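PDB 5UIF: Ps01740 from Pseudomonas sp. UW4, which is a homologue of cis-3-chloroacrylic acid dehalogenase in the tautomerase superfamily and probably acts as a hydrolytic dehalogenase. Local coordinates for residues 50-54 and 55-59; 75-78 and 79-83. One frame throughout, in Å; residues are numbered along the deposited sequence.

Contact 1: residues 50-54 and 55-59; sequences SAFTA and GQVAT
Thr53 and Gln56 pair through their backbones in both directions: Thr53 N donates to Gln56 O at 2.8 Å, and Gln56 N returns a longer bond of 3.2 Å to Thr53 O. The return bond is the more bent at its acceptor, since the donor stands above the carbonyl plane of Thr53, 64° out of it. Two residues further from the turn, Ala58 N reaches Ala51 O at 2.9 Å with an almost straight N-H (172°). Between these bonds lies the non-hydrogen-bonded pair Phe52 and Val57, where Phe52 CA makes a CA-H...O contact of 3.3 Å with Gln56 O. Together they form a tight beta hairpin, strand 51-53 against strand 56-57, closed by a type I' turn from Thr53 to Gln56. Ala54 and Gly55 both take positive phi in it, which at Gly55 by itself favours glycine. The hairpin is also an oligomer element: residues 51-53 pair antiparallel with a strand of the second subunit. Thr53 turns OG1 to the backbone N side (chi1 -62°), where it hydrogen-bonds His40 of that subunit while Ala58 CB packs 3.6 Å from Thr53 OG1. On the other side of the hairpin the Phe52 ring slants over the second strand. Its CD2 lies 3.5 Å from Gln56 C, and CE2 meets Val57 CG2 at 3.6 Å, the two side chains crossing at an angle; the Phe52 side chain also packs on Gln18 of the second subunit. Replacing Phe52 by an alanine takes the ring away and would probably leave Val57 CG2 without its apolar partner and the backbone at Gln56 less covered.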
ATOM      1  N   SER A  50      -0.864 -10.267  13.533  1.00 47.96           N
ATOM      2  CA  SER A  50      -0.147  -9.897  12.317  1.00 46.41           C
ATOM      3  C   SER A  50       0.230  -8.420  12.338  1.00 45.06           C
ATOM      4  O   SER A  50       0.765  -7.890  11.365  1.00 43.50           O
ATOM      5  CB  SER A  50      -0.987 -10.211  11.077  1.00 47.35           C
ATOM      6  OG  SER A  50      -1.341 -11.583  11.037  1.00 50.04           O
ATOM      7  N   ALA A  51      -0.058  -7.761  13.456  1.00 46.16           N
ATOM      8  CA  ALA A  51       0.316  -6.365  13.647  1.00 45.28           C
ATOM      9  C   ALA A  51       1.284  -6.244  14.818  1.00 45.07           C
ATOM     10  O   ALA A  51       0.981  -6.675  15.931  1.00 46.32           O
ATOM     11  CB  ALA A  51      -0.917  -5.507  13.880  1.00 46.65           C
ATOM     12  N   PHE A  52       2.451  -5.661  14.566  1.00 43.32           N
ATOM     13  CA  PHE A  52       3.491  -5.588  15.583  1.00 42.97           C
ATOM     14  C   PHE A  52       3.972  -4.165  15.838  1.00 43.04           C
ATOM     15  O   PHE A  52       4.070  -3.353  14.920  1.00 42.01           O
ATOM     16  CB  PHE A  52       4.679  -6.469  15.190  1.00 41.20           C
ATOM     17  CG  PHE A  52       4.377  -7.940  15.212  1.00 41.81           C
ATOM     18  CD1 PHE A  52       3.778  -8.555  14.125  1.00 41.57           C
ATOM     19  CD2 PHE A  52       4.699  -8.709  16.318  1.00 42.92           C
ATOM     20  CE1 PHE A  52       3.501  -9.909  14.143  1.00 42.71           C
ATOM     21  CE2 PHE A  52       4.425 -10.063  16.340  1.00 44.19           C
ATOM     22  CZ  PHE A  52       3.826 -10.664  15.252  1.00 43.98           C
ATOM     23  N   THR A  53       4.267  -3.880  17.101  1.00 44.73           N
ATOM     24  CA  THR A  53       4.880  -2.619  17.499  1.00 45.13           C
ATOM     25  C   THR A  53       5.984  -2.908  18.509  1.00 45.98           C
ATOM     26  O   THR A  53       5.744  -3.561  19.527  1.00 48.20           O
ATOM     27  CB  THR A  53       3.855  -1.644  18.106  1.00 46.62           C
ATOM     28  OG1 THR A  53       2.857  -1.327  17.127  1.00 46.31           O
ATOM     29  CG2 THR A  53       4.537  -0.363  18.559  1.00 46.62           C
ATOM     30  N   ALA A  54       7.189  -2.426  18.213  1.00 44.73           N
ATOM     31  CA  ALA A  54       8.377  -2.709  19.017  1.00 44.93           C
ATOM     32  C   ALA A  54       8.617  -4.211  19.142  1.00 45.18           C
ATOM     33  O   ALA A  54       8.991  -4.705  20.206  1.00 46.86           O
ATOM     34  CB  ALA A  54       8.261  -2.066  20.396  1.00 46.36           C
ATOM     35  N   GLY A  55       8.392  -4.933  18.049  1.00 44.07           N
ATOM     36  CA  GLY A  55       8.657  -6.360  17.997  1.00 44.36           C
ATOM     37  C   GLY A  55       7.600  -7.228  18.654  1.00 46.19           C
ATOM     38  O   GLY A  55       7.645  -8.454  18.551  1.00 47.56           O
ATOM     39  N   GLN A  56       6.647  -6.596  19.329  1.00 46.51           N
ATOM     40  CA  GLN A  56       5.605  -7.330  20.039  1.00 47.71           C
ATOM     41  C   GLN A  56       4.235  -7.105  19.411  1.00 45.65           C
ATOM     42  O   GLN A  56       3.995  -6.077  18.777  1.00 44.27           O
ATOM     43  CB  GLN A  56       5.580  -6.923  21.515  1.00 51.23           C
ATOM     44  CG  GLN A  56       6.897  -7.145  22.238  1.00 53.77           C
ATOM     45  CD  GLN A  56       7.320  -8.602  22.249  1.00 56.92           C
ATOM     46  OE1 GLN A  56       6.484  -9.503  22.326  1.00 59.75           O
ATOM     47  NE2 GLN A  56       8.624  -8.839  22.167  1.00 57.12           N
ATOM     48  N   VAL A  57       3.344  -8.077  19.589  1.00 45.15           N
ATOM     49  CA  VAL A  57       1.985  -7.983  19.068  1.00 44.09           C
ATOM     50  C   VAL A  57       1.265  -6.771  19.642  1.00 44.22           C
ATOM     51  O   VAL A  57       1.168  -6.611  20.859  1.00 46.73           O
ATOM     52  CB  VAL A  57       1.165  -9.251  19.383  1.00 45.58           C
ATOM     53  CG1 VAL A  57      -0.287  -9.063  18.964  1.00 46.29           C
ATOM     54  CG2 VAL A  57       1.772 -10.462  18.694  1.00 44.52           C
ATOM     55  N   ALA A  58       0.767  -5.915  18.757  1.00 41.76           N
ATOM     56  CA  ALA A  58       0.044  -4.723  19.172  1.00 41.85           C
ATOM     57  C   ALA A  58      -1.096  -4.432  18.206  1.00 42.54           C
ATOM     58  O   ALA A  58      -1.310  -5.171  17.245  1.00 42.09           O
ATOM     59  CB  ALA A  58       0.983  -3.535  19.261  1.00 39.21           C
ATOM     60  N   THR A  59      -1.823  -3.351  18.463  1.00 44.29           N
ATOM     61  CA  THR A  59      -2.928  -2.960  17.596  1.00 44.42           C
ATOM     62  C   THR A  59      -2.789  -1.524  17.096  1.00 43.53           C
ATOM     63  O   THR A  59      -3.596  -0.663  17.447  1.00 45.72           O
ATOM     64  CB  THR A  59      -4.281  -3.103  18.318  1.00 47.73           C
ATOM     65  OG1 THR A  59      -4.280  -2.296  19.502  1.00 49.44           O
ATOM     66  CG2 THR A  59      -4.531  -4.554  18.700  1.00 41.37           C
TER

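Contact 2: residues 75-78 and 79-83; sequences TRHA and ILRAI
Two successive turns of helix 73-91 meet here, with Arg76 bonded to Leu80 and His77 to Arg81 through their backbones. Leu80 N donates to Arg76 O at 2.9 Å, and Arg81 N to His77 O at the same 2.9 Å. The flanking bonds are longer: Ile79 N to Thr75 O and Ala82 N to Ala78 O each span 3.2 Å. Side chains lean back on the same carbonyls. Ile79 sets CG1 beside its backbone N (chi1 -59°), which lays that carbon 3.2 Å from Thr75 O, and Leu80 CG rests 3.6 Å from Arg76 O. The helix is the connection of a beta-alpha-beta unit, between strands 61-68 and 98-105, and Ile79, Leu80 and Ile83 form its sheet-facing side, reaching Val100 and Val102, with Ile79 and Ile83 also on Tyr3 of strand 2-8, while Ala78, Ile79 and Ala82 touch helix 14-32, Ala82 at Ile27. The guanidinium of Arg76 makes a salt bridge to Asp104 and a hydrogen bond to Val102 O, and NE hydrogen-bonds Gln73; Trp109 of the second subunit makes a cation-pi contact with Arg76, so several contacts fix the orientation of this buried group. On the exposed side, His77 and Arg81 lie alongside each other and point the same way. The His77 imidazole has CG anti to the backbone N (chi1 174°), which carries NE2 to 3.9 Å from Arg81 CG. The arginine chain bends at chi2, and its guanidinium plane ends 58° from the imidazole plane. This is loose contact through the aliphatic part of Arg81, with Met111 of the second subunit packing on both residues.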
ATOM      1  N   THR A  75      -1.226  23.016   4.314  1.00 54.62           N
ATOM      2  CA  THR A  75      -2.411  22.283   3.886  1.00 52.69           C
ATOM      3  C   THR A  75      -2.321  20.815   4.295  1.00 49.75           C
ATOM      4  O   THR A  75      -3.280  20.248   4.820  1.00 48.34           O
ATOM      5  CB  THR A  75      -2.608  22.378   2.361  1.00 54.07           C
ATOM      6  OG1 THR A  75      -2.849  23.742   1.994  1.00 57.20           O
ATOM      7  CG2 THR A  75      -3.784  21.524   1.915  1.00 53.14           C
ATOM      8  N   ARG A  76      -1.161  20.211   4.058  1.00 49.11           N
ATOM      9  CA  ARG A  76      -0.936  18.809   4.396  1.00 46.73           C
ATOM     10  C   ARG A  76      -1.048  18.571   5.897  1.00 46.60           C
ATOM     11  O   ARG A  76      -1.732  17.648   6.339  1.00 46.36           O
ATOM     12  CB  ARG A  76       0.437  18.355   3.904  1.00 46.39           C
ATOM     13  CG  ARG A  76       0.716  16.878   4.123  1.00 44.65           C
ATOM     14  CD  ARG A  76       2.195  16.578   3.973  1.00 45.42           C
ATOM     15  NE  ARG A  76       2.803  17.364   2.904  1.00 47.27           N
ATOM     16  CZ  ARG A  76       2.815  17.008   1.624  1.00 47.69           C
ATOM     17  NH1 ARG A  76       3.393  17.790   0.724  1.00 49.70           N
ATOM     18  NH2 ARG A  76       2.248  15.870   1.245  1.00 46.55           N
ATOM     19  N   HIS A  77      -0.364  19.410   6.672  1.00 47.56           N
ATOM     20  CA  HIS A  77      -0.373  19.311   8.129  1.00 47.00           C
ATOM     21  C   HIS A  77      -1.787  19.409   8.688  1.00 45.35           C
ATOM     22  O   HIS A  77      -2.139  18.708   9.639  1.00 44.22           O
ATOM     23  CB  HIS A  77       0.506  20.402   8.741  1.00 49.43           C
ATOM     24  CG  HIS A  77       0.440  20.464  10.235  1.00 50.70           C
ATOM     25  ND1 HIS A  77       1.150  19.608  11.049  1.00 50.94           N
ATOM     26  CD2 HIS A  77      -0.256  21.279  11.063  1.00 51.91           C
ATOM     27  CE1 HIS A  77       0.895  19.894  12.314  1.00 52.03           C
ATOM     28  NE2 HIS A  77       0.045  20.904  12.350  1.00 52.91           N
ATOM     29  N   ALA A  78      -2.593  20.282   8.091  1.00 45.35           N
ATOM     30  CA  ALA A  78      -3.980  20.457   8.505  1.00 44.50           C
ATOM     31  C   ALA A  78      -4.775  19.178   8.274  1.00 42.02           C
ATOM     32  O   ALA A  78      -5.644  18.823   9.070  1.00 41.58           O
ATOM     33  CB  ALA A  78      -4.614  21.621   7.759  1.00 45.98           C
ATOM     34  N   ILE A  79      -4.469  18.487   7.181  1.00 40.59           N
ATOM     35  CA  ILE A  79      -5.112  17.218   6.872  1.00 38.90           C
ATOM     36  C   ILE A  79      -4.658  16.141   7.853  1.00 37.78           C
ATOM     37  O   ILE A  79      -5.473  15.379   8.372  1.00 36.30           O
ATOM     38  CB  ILE A  79      -4.810  16.763   5.432  1.00 38.54           C
ATOM     39  CG1 ILE A  79      -5.303  17.809   4.431  1.00 39.91           C
ATOM     40  CG2 ILE A  79      -5.458  15.417   5.150  1.00 37.42           C
ATOM     41  CD1 ILE A  79      -4.998  17.468   2.990  1.00 40.42           C
ATOM     42  N   LEU A  80      -3.351  16.092   8.105  1.00 39.15           N
ATOM     43  CA  LEU A  80      -2.773  15.137   9.048  1.00 39.87           C
ATOM     44  C   LEU A  80      -3.391  15.259  10.435  1.00 41.03           C
ATOM     45  O   LEU A  80      -3.815  14.264  11.026  1.00 40.37           O
ATOM     46  CB  LEU A  80      -1.257  15.333   9.144  1.00 40.82           C
ATOM     47  CG  LEU A  80      -0.390  14.783   8.012  1.00 41.01           C
ATOM     48  CD1 LEU A  80       1.034  15.292   8.143  1.00 42.21           C
ATOM     49  CD2 LEU A  80      -0.411  13.265   8.027  1.00 40.84           C
ATOM     50  N   ARG A  81      -3.435  16.486  10.943  1.00 42.93           N
ATOM     51  CA  ARG A  81      -3.940  16.763  12.284  1.00 45.27           C
ATOM     52  C   ARG A  81      -5.406  16.387  12.452  1.00 44.94           C
ATOM     53  O   ARG A  81      -5.780  15.724  13.421  1.00 45.63           O
ATOM     54  CB  ARG A  81      -3.753  18.244  12.620  1.00 48.06           C
ATOM     55  CG  ARG A  81      -2.706  18.503  13.684  1.00 51.03           C
ATOM     56  CD  ARG A  81      -3.162  17.961  15.027  1.00 52.96           C
ATOM     57  NE  ARG A  81      -2.052  17.836  15.964  1.00 56.45           N
ATOM     58  CZ  ARG A  81      -1.510  16.679  16.327  1.00 57.37           C
ATOM     59  NH1 ARG A  81      -1.985  15.541  15.836  1.00 55.44           N
ATOM     60  NH2 ARG A  81      -0.498  16.657  17.183  1.00 60.43           N
ATOM     61  N   ALA A  82      -6.229  16.819  11.503  1.00 44.36           N
ATOM     62  CA  ALA A  82      -7.670  16.613  11.574  1.00 44.35           C
ATOM     63  C   ALA A  82      -8.038  15.132  11.558  1.00 43.25           C
ATOM     64  O   ALA A  82      -8.865  14.685  12.350  1.00 43.37           O
ATOM     65  CB  ALA A  82      -8.359  17.341  10.430  1.00 44.70           C
ATOM     66  N   ILE A  83      -7.417  14.379  10.657  1.00 42.82           N
ATOM     67  CA  ILE A  83      -7.663  12.944  10.554  1.00 43.31           C
ATOM     68  C   ILE A  83      -7.274  12.226  11.845  1.00 43.65           C
ATOM     69  O   ILE A  83      -8.009  11.367  12.335  1.00 44.07           O
ATOM     70  CB  ILE A  83      -6.890  12.326   9.369  1.00 43.54           C
ATOM     71  CG1 ILE A  83      -7.448  12.840   8.041  1.00 42.88           C
ATOM     72  CG2 ILE A  83      -6.956  10.806   9.414  1.00 44.26           C
ATOM     73  CD1 ILE A  83      -6.711  12.314   6.826  1.00 42.08           C
TER

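Contact 1 comes first along the chain and closes before contact 2 opens, with strand 61-68 between them. Their centres lie about 26 Å apart and their nearest atoms about 14 Å, so they do not touch. The hairpin 50-59 sits at the periphery, the centre of contact 1 being about 19 Å from the centre of the chain, outside the four-stranded sheet; the centre of contact 2 lies closer in, about 10 Å from that of the chain, on a helix packed over the sheet. Strand 2-8 of that sheet is met from both contacts, by Ala51 and Thr59 at Val8 and by Ile79 and Ile83 at Tyr3. Each contact also meets the second subunit, placing both at subunit interfaces of the three-chain assembly.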